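Local coordinates for ESX secretion system protein EccC (Thermomonospora curvata, PDB 4NH0) that is a multi-domain ATPase of the ESX (type VII) secretion system, which exports proteins such as EsxA and EsxB, and may be its translocase subunit, at residues A[974-985]-A[1039-1050]. Numbering follows the deposited sequence.
Sequences ARLIFIDYSRSL and ELFLVVDDYEMV
Tyr981 lies against the loop 1046-1050. Its CB meets the methyl CE of Met1049 at 3.9 Å. CG stands anti to the carbonyl carbon (chi1 -74°), and the ring reaches across to Val1050. CD2 and CE2 turn an edge to Met1049 O, which is 3.3 Å from CE2. CE2 and CZ also pack on Val1050 CG2, and the OH ends beside the same methyl; the two side chains cross at about a right angle. With an alanine in its place, Val1050 CG2 and Met1049 O would probably lose the ring against them, and a gap would open between the two loops.

Next to it, Ser982 OG donates to Asp1046 OD2 at 2.9 Å, from above the carboxylate plane. This ties the loops together close to ATP and magnesium, since Asp1046 touches the nucleotide.

Strands 974-980 and 1039-1045 run parallel. Six backbone hydrogen bonds join them, from Arg975 N to Glu1039 O (2.8 Å) at one end to Asp1045 N to Ile979 O (3.1 Å) at the other. On one face Ile977 packs on Leu1040 and Leu1042, and Ile979 CD1 meets Val1044 CG2 at 3.8 Å. On the other, Phe978 lies beside Val1043, whose CG1 also takes Leu985 CD2 at 3.6 Å.

The pair belongs to the parallel core of a P-loop ATPase domain, the third FtsK domain. Asp1045 hydrogen-bonds Ser955 of the ATP site, as a Walker B aspartate would. Helix 954-968 covers the face of Leu976, Phe1041 and Val1043. Helix 1001-1017 packs on Ile977 on the other face, and its first turn also touches Tyr981 in its loop. Strand 994-998 continues the sheet beside 974-980, and strand 1072-1078 beside 1039-1045.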
loop_
_atom_site.group_PDB
_atom_site.type_symbol
_atom_site.label_atom_id
_atom_site.label_comp_id
_atom_site.label_asym_id
_atom_site.label_seq_id
_atom_site.Cartn_x
_atom_site.Cartn_y
_atom_site.Cartn_z
ATOM N N ALA A 974 -54.957 23.733 -19.869
ATOM C CA ALA A 974 -55.026 22.685 -18.858
ATOM C C ALA A 974 -55.757 23.165 -17.610
ATOM O O ALA A 974 -55.519 24.270 -17.128
ATOM C CB ALA A 974 -53.632 22.209 -18.499
ATOM N N ARG A 975 -56.647 22.325 -17.089
ATOM C CA ARG A 975 -57.404 22.664 -15.889
ATOM C C ARG A 975 -57.168 21.629 -14.794
ATOM O O ARG A 975 -56.681 20.533 -15.063
ATOM C CB ARG A 975 -58.894 22.778 -16.209
ATOM C CG ARG A 975 -59.184 23.475 -17.529
ATOM C CD ARG A 975 -60.619 23.963 -17.607
ATOM N NE ARG A 975 -60.787 25.258 -16.955
ATOM C CZ ARG A 975 -60.864 26.415 -17.604
ATOM N NH1 ARG A 975 -60.790 26.442 -18.927
ATOM N NH2 ARG A 975 -61.017 27.546 -16.931
ATOM N N LEU A 976 -57.518 21.980 -13.561
ATOM C CA LEU A 976 -57.220 21.132 -12.412
ATOM C C LEU A 976 -58.461 20.747 -11.617
ATOM O O LEU A 976 -59.403 21.528 -11.496
ATOM C CB LEU A 976 -56.232 21.835 -11.481
ATOM C CG LEU A 976 -54.894 22.288 -12.059
ATOM C CD1 LEU A 976 -54.164 23.148 -11.049
ATOM C CD2 LEU A 976 -54.049 21.095 -12.439
ATOM N N ILE A 977 -58.448 19.533 -11.077
ATOM C CA ILE A 977 -59.459 19.088 -10.125
ATOM C C ILE A 977 -58.776 18.338 -8.988
ATOM O O ILE A 977 -58.026 17.392 -9.222
ATOM C CB ILE A 977 -60.516 18.187 -10.781
ATOM C CG1 ILE A 977 -61.325 18.979 -11.808
ATOM C CG2 ILE A 977 -61.445 17.609 -9.728
ATOM C CD1 ILE A 977 -62.420 18.187 -12.463
ATOM N N PHE A 978 -59.035 18.765 -7.758
ATOM C CA PHE A 978 -58.324 18.231 -6.605
ATOM C C PHE A 978 -59.182 17.312 -5.745
ATOM O O PHE A 978 -60.365 17.569 -5.527
ATOM C CB PHE A 978 -57.787 19.374 -5.740
ATOM C CG PHE A 978 -56.765 20.229 -6.430
ATOM C CD1 PHE A 978 -57.156 21.269 -7.256
ATOM C CD2 PHE A 978 -55.414 19.997 -6.248
ATOM C CE1 PHE A 978 -56.218 22.058 -7.890
ATOM C CE2 PHE A 978 -54.471 20.783 -6.879
ATOM C CZ PHE A 978 -54.874 21.814 -7.701
ATOM N N ILE A 979 -58.571 16.237 -5.262
ATOM C CA ILE A 979 -59.187 15.381 -4.256
ATOM C C ILE A 979 -58.285 15.359 -3.032
ATOM O O ILE A 979 -57.367 14.546 -2.934
ATOM C CB ILE A 979 -59.416 13.951 -4.770
ATOM C CG1 ILE A 979 -60.258 13.974 -6.044
ATOM C CG2 ILE A 979 -60.099 13.106 -3.705
ATOM C CD1 ILE A 979 -60.592 12.605 -6.572
ATOM N N ASP A 980 -58.546 16.270 -2.103
ATOM C CA ASP A 980 -57.676 16.447 -0.951
ATOM C C ASP A 980 -58.469 16.405 0.348
ATOM O O ASP A 980 -58.856 17.442 0.884
ATOM C CB ASP A 980 -56.913 17.766 -1.073
ATOM C CG ASP A 980 -55.853 17.926 -0.009
ATOM O OD1 ASP A 980 -55.468 16.912 0.610
ATOM O OD2 ASP A 980 -55.398 19.069 0.209
ATOM N N TYR A 981 -58.705 15.195 0.847
ATOM C CA TYR A 981 -59.461 14.991 2.077
ATOM C C TYR A 981 -58.815 15.690 3.268
ATOM O O TYR A 981 -59.504 16.248 4.120
ATOM C CB TYR A 981 -59.603 13.498 2.377
ATOM C CG TYR A 981 -60.592 12.773 1.492
ATOM C CD1 TYR A 981 -61.521 13.473 0.735
ATOM C CD2 TYR A 981 -60.601 11.388 1.422
ATOM C CE1 TYR A 981 -62.428 12.812 -0.071
ATOM C CE2 TYR A 981 -61.502 10.718 0.620
ATOM C CZ TYR A 981 -62.413 11.435 -0.125
ATOM O OH TYR A 981 -63.313 10.770 -0.924
ATOM N N SER A 982 -57.489 15.652 3.321
ATOM C CA SER A 982 -56.751 16.258 4.421
ATOM C C SER A 982 -56.639 17.764 4.245
ATOM O O SER A 982 -56.196 18.469 5.152
ATOM C CB SER A 982 -55.359 15.639 4.535
ATOM O OG SER A 982 -55.438 14.245 4.772
ATOM N N ARG A 983 -57.054 18.246 3.076
ATOM C CA ARG A 983 -56.957 19.659 2.720
ATOM C C ARG A 983 -55.533 20.166 2.935
ATOM O O ARG A 983 -55.270 20.967 3.831
ATOM C CB ARG A 983 -57.962 20.491 3.521
ATOM C CG ARG A 983 -59.313 19.812 3.695
ATOM C CD ARG A 983 -60.412 20.797 4.062
ATOM N NE ARG A 983 -59.895 22.054 4.594
ATOM C CZ ARG A 983 -60.350 23.252 4.240
ATOM N NH1 ARG A 983 -61.332 23.353 3.354
ATOM N NH2 ARG A 983 -59.826 24.349 4.772
ATOM N N SER A 984 -54.621 19.674 2.102
ATOM C CA SER A 984 -53.212 20.038 2.162
ATOM C C SER A 984 -52.822 20.864 0.944
ATOM O O SER A 984 -51.720 21.405 0.873
ATOM C CB SER A 984 -52.338 18.784 2.235
ATOM O OG SER A 984 -52.433 18.155 3.500
ATOM N N LEU A 985 -53.736 20.949 -0.017
ATOM C CA LEU A 985 -53.426 21.516 -1.323
ATOM C C LEU A 985 -54.146 22.835 -1.585
ATOM O O LEU A 985 -54.343 23.218 -2.738
ATOM C CB LEU A 985 -53.777 20.512 -2.426
ATOM C CG LEU A 985 -52.773 19.428 -2.835
ATOM C CD1 LEU A 985 -52.120 18.750 -1.643
ATOM C CD2 LEU A 985 -53.465 18.395 -3.703
ATOM N N GLU A 1039 -56.736 20.211 -21.350
ATOM C CA GLU A 1039 -56.449 18.910 -20.766
ATOM C C GLU A 1039 -56.807 18.936 -19.287
ATOM O O GLU A 1039 -56.810 19.996 -18.666
ATOM C CB GLU A 1039 -54.979 18.538 -20.958
ATOM C CG GLU A 1039 -54.572 18.357 -22.410
ATOM C CD GLU A 1039 -53.141 17.883 -22.558
ATOM O OE1 GLU A 1039 -52.429 17.809 -21.536
ATOM O OE2 GLU A 1039 -52.728 17.583 -23.697
ATOM N N LEU A 1040 -57.111 17.774 -18.723
ATOM C CA LEU A 1040 -57.511 17.708 -17.324
ATOM C C LEU A 1040 -56.471 17.001 -16.469
ATOM O O LEU A 1040 -56.061 15.882 -16.770
ATOM C CB LEU A 1040 -58.863 17.008 -17.185
ATOM C CG LEU A 1040 -59.356 16.804 -15.752
ATOM C CD1 LEU A 1040 -59.439 18.131 -15.018
ATOM C CD2 LEU A 1040 -60.703 16.105 -15.743
ATOM N N PHE A 1041 -56.048 17.667 -15.402
ATOM C CA PHE A 1041 -55.123 17.077 -14.445
ATOM C C PHE A 1041 -55.843 16.761 -13.144
ATOM O O PHE A 1041 -56.210 17.662 -12.391
ATOM C CB PHE A 1041 -53.944 18.014 -14.180
ATOM C CG PHE A 1041 -52.969 18.100 -15.316
ATOM C CD1 PHE A 1041 -53.145 19.026 -16.329
ATOM C CD2 PHE A 1041 -51.872 17.259 -15.366
ATOM C CE1 PHE A 1041 -52.245 19.106 -17.374
ATOM C CE2 PHE A 1041 -50.971 17.335 -16.408
ATOM C CZ PHE A 1041 -51.157 18.260 -17.413
ATOM N N LEU A 1042 -56.050 15.475 -12.887
ATOM C CA LEU A 1042 -56.703 15.043 -11.660
ATOM C C LEU A 1042 -55.672 14.813 -10.565
ATOM O O LEU A 1042 -54.969 13.804 -10.560
ATOM C CB LEU A 1042 -57.518 13.774 -11.903
ATOM C CG LEU A 1042 -58.298 13.240 -10.702
ATOM C CD1 LEU A 1042 -59.251 14.297 -10.177
ATOM C CD2 LEU A 1042 -59.053 11.980 -11.079
ATOM N N VAL A 1043 -55.582 15.762 -9.641
ATOM C CA VAL A 1043 -54.618 15.682 -8.554
ATOM C C VAL A 1043 -55.247 15.061 -7.314
ATOM O O VAL A 1043 -56.135 15.647 -6.697
ATOM C CB VAL A 1043 -54.057 17.069 -8.200
ATOM C CG1 VAL A 1043 -53.141 16.977 -6.998
ATOM C CG2 VAL A 1043 -53.322 17.661 -9.390
ATOM N N VAL A 1044 -54.782 13.868 -6.956
ATOM C CA VAL A 1044 -55.330 13.145 -5.817
ATOM C C VAL A 1044 -54.286 12.935 -4.727
ATOM O O VAL A 1044 -53.282 12.257 -4.938
ATOM C CB VAL A 1044 -55.892 11.776 -6.241
ATOM C CG1 VAL A 1044 -56.476 11.052 -5.041
ATOM C CG2 VAL A 1044 -56.940 11.947 -7.325
ATOM N N ASP A 1045 -54.532 13.522 -3.562
ATOM C CA ASP A 1045 -53.639 13.367 -2.422
ATOM C C ASP A 1045 -54.268 12.424 -1.404
ATOM O O ASP A 1045 -55.491 12.392 -1.257
ATOM C CB ASP A 1045 -53.338 14.725 -1.784
ATOM C CG ASP A 1045 -52.116 14.691 -0.885
ATOM O OD1 ASP A 1045 -51.679 13.587 -0.503
ATOM O OD2 ASP A 1045 -51.593 15.775 -0.555
ATOM N N ASP A 1046 -53.425 11.664 -0.708
ATOM C CA ASP A 1046 -53.875 10.680 0.273
ATOM C C ASP A 1046 -54.864 9.698 -0.348
ATOM O O ASP A 1046 -56.031 9.649 0.037
ATOM C CB ASP A 1046 -54.502 11.372 1.486
ATOM C CG ASP A 1046 -53.520 12.261 2.219
ATOM O OD1 ASP A 1046 -52.390 11.803 2.489
ATOM O OD2 ASP A 1046 -53.875 13.418 2.524
ATOM N N TYR A 1047 -54.384 8.918 -1.310
ATOM C CA TYR A 1047 -55.230 7.994 -2.055
ATOM C C TYR A 1047 -55.731 6.840 -1.194
ATOM O O TYR A 1047 -56.763 6.241 -1.490
ATOM C CB TYR A 1047 -54.472 7.450 -3.268
ATOM C CG TYR A 1047 -55.275 6.504 -4.132
ATOM C CD1 TYR A 1047 -56.203 6.984 -5.044
ATOM C CD2 TYR A 1047 -55.096 5.132 -4.042
ATOM C CE1 TYR A 1047 -56.938 6.124 -5.837
ATOM C CE2 TYR A 1047 -55.825 4.263 -4.831
ATOM C CZ TYR A 1047 -56.744 4.765 -5.727
ATOM O OH TYR A 1047 -57.472 3.903 -6.515
ATOM N N GLU A 1048 -55.002 6.529 -0.127
ATOM C CA GLU A 1048 -55.384 5.428 0.748
ATOM C C GLU A 1048 -56.665 5.752 1.509
ATOM O O GLU A 1048 -57.376 4.854 1.955
ATOM C CB GLU A 1048 -54.255 5.098 1.730
ATOM C CG GLU A 1048 -54.083 6.094 2.870
ATOM C CD GLU A 1048 -53.333 7.346 2.459
ATOM O OE1 GLU A 1048 -52.990 7.478 1.266
ATOM O OE2 GLU A 1048 -53.079 8.197 3.335
ATOM N N MET A 1049 -56.958 7.042 1.645
ATOM C CA MET A 1049 -58.144 7.490 2.362
ATOM C C MET A 1049 -59.332 7.662 1.424
ATOM O O MET A 1049 -60.460 7.868 1.870
ATOM C CB MET A 1049 -57.859 8.802 3.093
ATOM C CG MET A 1049 -56.872 8.673 4.241
ATOM S SD MET A 1049 -56.139 10.254 4.696
ATOM C CE MET A 1049 -57.607 11.253 4.932
ATOM N N VAL A 1050 -59.076 7.578 0.123
ATOM C CA VAL A 1050 -60.133 7.710 -0.872
ATOM C C VAL A 1050 -60.412 6.356 -1.522
ATOM O O VAL A 1050 -61.376 6.196 -2.271
ATOM C CB VAL A 1050 -59.769 8.754 -1.953
ATOM C CG1 VAL A 1050 -58.829 8.155 -2.981
ATOM C CG2 VAL A 1050 -61.021 9.292 -2.628
#